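Autotransporter adhesin/invasin TibA (PDB 4Q1Q) mediates adhesion to and invasion of human intestinal epithelial cells, and promotes bacterial aggregation and biofilm formation. Local coordinates at residues G196-S208 against Q215-T227. Sequence-based numbering, arbitrary orientation.
Sequences GMYLYGGSATGTS and QYVSSGGSATNTT. With 289 (D-glycero-alpha-D-manno-heptopyranose), chain S; 289 (D-glycero-alpha-D-manno-heptopyranose), chain T; 289 (D-glycero-alpha-D-manno-heptopyranose), chain U; 289 (D-glycero-alpha-D-manno-heptopyranose), chain Q.
Y198 and Y216 form an offset stack, with ring centroids 4.6 Å apart and planes inclined by 30°. Y216 CD2 hangs 3.5 Å above the middle of one face of the Y198 ring, whose in-plane edge meets O2 of the heptose on S218; F179 of the preceding coil also meets this ring. With CG beside the backbone N in both, the two side chains leave their strands in the same direction, which brings the rings into the stack. The Y200 ring carries Y198 CB over the rim of one face, while its CE1 edge lies 3.0 Å from the same sugar's O5.

Inside, L199 CD1 packs on V217 CG2 and A223 CB. Selenium of M197 lies 3.4 Å from Q215 NE2; Q215 OE1 is hydrogen-bonded to Q234 NE2 of the next coil. Nearly straight backbone bonds, L199 N to Y216 O (178° at the hydrogen) and Y216 N to M197 O (169°), join parallel strands 196-200 and 215-217, whose axes lie 4.8 Å apart.

On the other outer face, the heptose linked to S203 OG spans the two segments: its O2 hydrogen-bonds both S222 OG, at 2.6 Å, and T224 OG1, at 2.7 Å. At the turn, S219 carries another sugar and its carbonyl accepts a hydrogen bond from O3 of a further heptose. Such parallel strand pairing on successive coils is characteristic of the right-handed parallel beta-helix of autotransporter passengers, here with heptoses decorating its outer surface.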
loop_
_atom_site.group_PDB
_atom_site.type_symbol
_atom_site.label_atom_id
_atom_site.label_comp_id
_atom_site.label_asym_id
_atom_site.label_seq_id
_atom_site.Cartn_x
_atom_site.Cartn_y
_atom_site.Cartn_z
ATOM N N GLY A 196 7.895 -10.786 -3.460
ATOM C CA GLY A 196 9.071 -10.431 -2.661
ATOM C C GLY A 196 8.820 -9.396 -1.576
ATOM O O GLY A 196 8.391 -8.284 -1.847
HETATM N N MSE A 197 9.091 -9.756 -0.326
HETATM C CA MSE A 197 9.028 -8.805 0.773
HETATM C C MSE A 197 10.441 -8.499 1.192
HETATM O O MSE A 197 11.195 -9.419 1.493
HETATM C CB MSE A 197 8.244 -9.459 1.917
HETATM C CG MSE A 197 7.808 -8.500 3.025
HETATM SE SE MSE A 197 7.221 -9.521 4.618
HETATM C CE MSE A 197 6.407 -8.035 5.622
ATOM N N TYR A 198 10.809 -7.228 1.288
ATOM C CA TYR A 198 12.184 -6.869 1.648
ATOM C C TYR A 198 12.207 -6.073 2.944
ATOM O O TYR A 198 11.606 -5.010 3.042
ATOM C CB TYR A 198 12.879 -6.034 0.560
ATOM C CG TYR A 198 13.059 -6.703 -0.782
ATOM C CD1 TYR A 198 11.965 -6.963 -1.601
ATOM C CD2 TYR A 198 14.320 -7.054 -1.258
ATOM C CE1 TYR A 198 12.109 -7.570 -2.841
ATOM C CE2 TYR A 198 14.475 -7.685 -2.485
ATOM C CZ TYR A 198 13.364 -7.936 -3.275
ATOM O OH TYR A 198 13.461 -8.582 -4.483
ATOM N N LEU A 199 12.931 -6.561 3.943
ATOM C CA LEU A 199 13.025 -5.836 5.201
ATOM C C LEU A 199 14.332 -5.047 5.189
ATOM O O LEU A 199 15.397 -5.599 5.465
ATOM C CB LEU A 199 12.918 -6.819 6.367
ATOM C CG LEU A 199 11.698 -7.745 6.374
ATOM C CD1 LEU A 199 11.614 -8.505 7.695
ATOM C CD2 LEU A 199 10.398 -6.991 6.131
ATOM N N TYR A 200 14.248 -3.778 4.801
ATOM C CA TYR A 200 15.417 -2.915 4.681
ATOM C C TYR A 200 15.552 -2.114 5.958
ATOM O O TYR A 200 15.429 -0.893 5.969
ATOM C CB TYR A 200 15.274 -1.944 3.518
ATOM C CG TYR A 200 15.394 -2.549 2.146
ATOM C CD1 TYR A 200 16.310 -3.548 1.871
ATOM C CD2 TYR A 200 14.622 -2.054 1.100
ATOM C CE1 TYR A 200 16.430 -4.067 0.596
ATOM C CE2 TYR A 200 14.746 -2.550 -0.183
ATOM C CZ TYR A 200 15.660 -3.550 -0.428
ATOM O OH TYR A 200 15.776 -4.065 -1.696
ATOM N N GLY A 201 15.730 -2.849 7.044
ATOM C CA GLY A 201 15.657 -2.254 8.354
ATOM C C GLY A 201 14.305 -2.337 9.018
ATOM O O GLY A 201 14.221 -1.995 10.192
ATOM N N GLY A 202 13.260 -2.771 8.317
ATOM C CA GLY A 202 11.931 -2.707 8.924
ATOM C C GLY A 202 11.570 -3.997 9.635
ATOM O O GLY A 202 12.327 -4.973 9.595
ATOM N N SER A 203 10.383 -4.011 10.232
ATOM C CA SER A 203 9.867 -5.151 10.980
ATOM C C SER A 203 8.658 -5.825 10.336
ATOM O O SER A 203 7.738 -5.119 9.954
ATOM C CB SER A 203 9.392 -4.672 12.346
ATOM O OG SER A 203 8.886 -5.769 13.095
ATOM N N ALA A 204 8.665 -7.153 10.265
ATOM C CA ALA A 204 7.524 -7.988 9.902
ATOM C C ALA A 204 7.086 -8.982 10.992
ATOM O O ALA A 204 7.881 -9.617 11.684
ATOM C CB ALA A 204 7.872 -8.780 8.658
ATOM N N THR A 205 5.784 -9.191 11.102
ATOM C CA THR A 205 5.224 -10.131 12.058
ATOM C C THR A 205 4.159 -10.933 11.348
ATOM O O THR A 205 3.429 -10.386 10.521
ATOM C CB THR A 205 4.541 -9.464 13.265
ATOM O OG1 THR A 205 3.517 -8.568 12.806
ATOM C CG2 THR A 205 5.542 -8.682 14.090
ATOM N N GLY A 206 4.091 -12.220 11.670
ATOM C CA GLY A 206 3.009 -13.064 11.159
ATOM C C GLY A 206 2.990 -13.164 9.649
ATOM O O GLY A 206 1.933 -13.158 9.021
ATOM N N THR A 207 4.181 -13.260 9.070
ATOM C CA THR A 207 4.343 -13.523 7.649
ATOM C C THR A 207 4.092 -14.995 7.341
ATOM O O THR A 207 4.505 -15.888 8.085
ATOM C CB THR A 207 5.780 -13.172 7.208
ATOM O OG1 THR A 207 6.112 -11.861 7.680
ATOM C CG2 THR A 207 5.931 -13.177 5.702
ATOM N N SER A 208 3.440 -15.231 6.211
ATOM C CA SER A 208 3.305 -16.566 5.646
ATOM C C SER A 208 3.899 -16.560 4.246
ATOM O O SER A 208 3.540 -15.713 3.431
ATOM C CB SER A 208 1.825 -16.956 5.582
ATOM O OG SER A 208 1.223 -16.707 6.841
ATOM N N GLN A 215 10.909 -13.910 1.360
ATOM C CA GLN A 215 11.144 -12.791 2.256
ATOM C C GLN A 215 12.654 -12.638 2.386
ATOM O O GLN A 215 13.353 -13.608 2.647
ATOM C CB GLN A 215 10.548 -13.034 3.636
ATOM C CG GLN A 215 10.721 -11.884 4.620
ATOM C CD GLN A 215 10.217 -12.280 5.996
ATOM O OE1 GLN A 215 10.822 -13.117 6.671
ATOM N NE2 GLN A 215 9.124 -11.656 6.437
ATOM N N TYR A 216 13.116 -11.400 2.257
ATOM C CA TYR A 216 14.530 -11.084 2.337
ATOM C C TYR A 216 14.795 -10.181 3.529
ATOM O O TYR A 216 14.322 -9.053 3.550
ATOM C CB TYR A 216 14.944 -10.367 1.055
ATOM C CG TYR A 216 14.600 -11.089 -0.227
ATOM C CD1 TYR A 216 15.398 -12.116 -0.723
ATOM C CD2 TYR A 216 13.504 -10.691 -0.974
ATOM C CE1 TYR A 216 15.098 -12.758 -1.916
ATOM C CE2 TYR A 216 13.202 -11.313 -2.171
ATOM C CZ TYR A 216 13.984 -12.353 -2.620
ATOM O OH TYR A 216 13.592 -12.954 -3.785
ATOM N N VAL A 217 15.525 -10.677 4.521
ATOM C CA VAL A 217 15.751 -9.896 5.725
ATOM C C VAL A 217 17.165 -9.321 5.677
ATOM O O VAL A 217 18.156 -10.021 5.840
ATOM C CB VAL A 217 15.518 -10.748 6.985
ATOM C CG1 VAL A 217 15.589 -9.907 8.247
ATOM C CG2 VAL A 217 14.151 -11.415 6.874
ATOM N N SER A 218 17.262 -8.012 5.512
ATOM C CA SER A 218 18.576 -7.401 5.419
ATOM C C SER A 218 18.858 -6.624 6.690
ATOM O O SER A 218 18.082 -6.652 7.649
ATOM C CB SER A 218 18.651 -6.489 4.205
ATOM O OG SER A 218 18.637 -7.293 3.046
ATOM N N SER A 219 20.044 -6.023 6.677
ATOM C CA SER A 219 20.628 -5.342 7.818
ATOM C C SER A 219 19.646 -4.457 8.576
ATOM O O SER A 219 19.011 -3.548 8.027
ATOM C CB SER A 219 21.834 -4.522 7.348
ATOM O OG SER A 219 22.541 -4.007 8.467
ATOM N N GLY A 220 19.535 -4.752 9.867
ATOM C CA GLY A 220 18.636 -4.010 10.735
ATOM C C GLY A 220 17.212 -4.539 10.656
ATOM O O GLY A 220 16.376 -4.119 11.445
ATOM N N GLY A 221 16.913 -5.416 9.701
ATOM C CA GLY A 221 15.552 -5.913 9.540
ATOM C C GLY A 221 15.262 -7.026 10.511
ATOM O O GLY A 221 16.161 -7.727 10.978
ATOM N N SER A 222 13.985 -7.213 10.820
ATOM C CA SER A 222 13.626 -8.228 11.808
ATOM C C SER A 222 12.284 -8.876 11.469
ATOM O O SER A 222 11.298 -8.173 11.254
ATOM C CB SER A 222 13.633 -7.602 13.209
ATOM O OG SER A 222 12.988 -8.435 14.163
ATOM N N ALA A 223 12.256 -10.198 11.352
ATOM C CA ALA A 223 11.005 -10.929 11.127
ATOM C C ALA A 223 10.667 -11.771 12.350
ATOM O O ALA A 223 11.558 -12.350 12.980
ATOM C CB ALA A 223 11.101 -11.819 9.905
ATOM N N THR A 224 9.386 -11.777 12.712
ATOM C CA THR A 224 8.891 -12.538 13.861
ATOM C C THR A 224 7.660 -13.319 13.445
ATOM O O THR A 224 6.704 -12.745 12.926
ATOM C CB THR A 224 8.588 -11.620 15.059
ATOM O OG1 THR A 224 9.819 -11.023 15.506
ATOM C CG2 THR A 224 7.977 -12.396 16.221
ATOM N N ASN A 225 7.702 -14.628 13.671
ATOM C CA ASN A 225 6.534 -15.492 13.579
ATOM C C ASN A 225 6.241 -15.609 12.100
ATOM O O ASN A 225 5.300 -15.026 11.556
ATOM C CB ASN A 225 5.336 -15.015 14.410
ATOM C CG ASN A 225 4.083 -15.831 14.153
ATOM O OD1 ASN A 225 4.138 -17.000 13.780
ATOM N ND2 ASN A 225 2.934 -15.197 14.321
ATOM N N THR A 226 7.116 -16.374 11.456
ATOM C CA THR A 226 7.020 -16.531 10.014
ATOM C C THR A 226 6.735 -17.992 9.725
ATOM O O THR A 226 7.278 -18.861 10.404
ATOM C CB THR A 226 8.325 -16.114 9.322
ATOM O OG1 THR A 226 8.630 -14.764 9.686
ATOM C CG2 THR A 226 8.193 -16.242 7.801
ATOM N N THR A 227 5.900 -18.275 8.730
ATOM C CA THR A 227 5.674 -19.678 8.403
ATOM C C THR A 227 6.117 -19.847 6.969
ATOM O O THR A 227 5.668 -19.111 6.101
ATOM C CB THR A 227 4.229 -20.191 8.611
ATOM O OG1 THR A 227 3.963 -20.266 10.009
ATOM C CG2 THR A 227 4.053 -21.624 8.126
HETATM O O7 289 S . 10.629 -2.481 16.088
HETATM C C7 289 S . 11.771 -3.259 15.710
HETATM C C6 289 S . 11.615 -4.747 16.040
HETATM O O6 289 S . 11.857 -4.965 17.436
HETATM C C5 289 S . 10.273 -5.328 15.574
HETATM O O5 289 S . 10.655 -6.006 14.375
HETATM C C1 289 S . 9.588 -6.683 13.708
HETATM C C2 289 S . 9.325 -7.870 14.619
HETATM O O2 289 S . 10.540 -8.495 15.059
HETATM C C3 289 S . 8.565 -7.213 15.764
HETATM O O3 289 S . 7.981 -8.237 16.569
HETATM C C4 289 S . 9.545 -6.305 16.505
HETATM O O4 289 S . 8.767 -5.627 17.492
HETATM O O7 289 T . 21.923 -2.881 2.672
HETATM C C7 289 T . 20.820 -3.769 2.877
HETATM C C6 289 T . 20.368 -4.263 1.511
HETATM O O6 289 T . 21.342 -3.925 0.522
HETATM C C5 289 T . 20.145 -5.767 1.487
HETATM O O5 289 T . 18.721 -5.825 1.474
HETATM C C1 289 T . 18.231 -7.102 1.825
HETATM C C2 289 T . 18.650 -8.031 0.701
HETATM O O2 289 T . 17.932 -7.645 -0.473
HETATM C C3 289 T . 20.165 -7.997 0.509
HETATM O O3 289 T . 20.541 -8.832 -0.598
HETATM C C4 289 T . 20.642 -6.573 0.294
HETATM O O4 289 T . 22.065 -6.649 0.170
HETATM O O7 289 U . 23.853 1.308 5.908
HETATM C C7 289 U . 23.520 -0.021 6.310
HETATM C C6 289 U . 22.856 0.068 7.682
HETATM O O6 289 U . 21.517 0.551 7.607
HETATM C C5 289 U . 22.708 -1.273 8.375
HETATM O O5 289 U . 23.475 -2.254 7.676
HETATM C C1 289 U . 23.719 -3.441 8.434
HETATM C C2 289 U . 24.488 -3.040 9.686
HETATM O O2 289 U . 25.636 -2.255 9.337
HETATM C C3 289 U . 23.452 -2.302 10.526
HETATM O O3 289 U . 23.855 -1.948 11.851
HETATM C C4 289 U . 23.126 -1.008 9.811
HETATM O O4 289 U . 22.051 -0.386 10.519
HETATM O O7 289 Q . 17.662 3.153 13.366
HETATM C C7 289 Q . 17.809 3.656 12.032
HETATM C C6 289 Q . 18.853 2.825 11.295
HETATM O O6 289 Q . 19.727 2.235 12.256
HETATM C C5 289 Q . 18.192 1.760 10.424
HETATM O O5 289 Q . 17.677 2.527 9.333
HETATM C C1 289 Q . 17.035 1.842 8.259
HETATM C C2 289 Q . 18.096 0.950 7.635
HETATM O O2 289 Q . 19.116 1.779 7.069
HETATM C C3 289 Q . 18.600 -0.024 8.704
HETATM O O3 289 Q . 19.611 -0.880 8.162
HETATM C C4 289 Q . 19.160 0.686 9.932
HETATM O O4 289 Q . 19.490 -0.341 10.873
#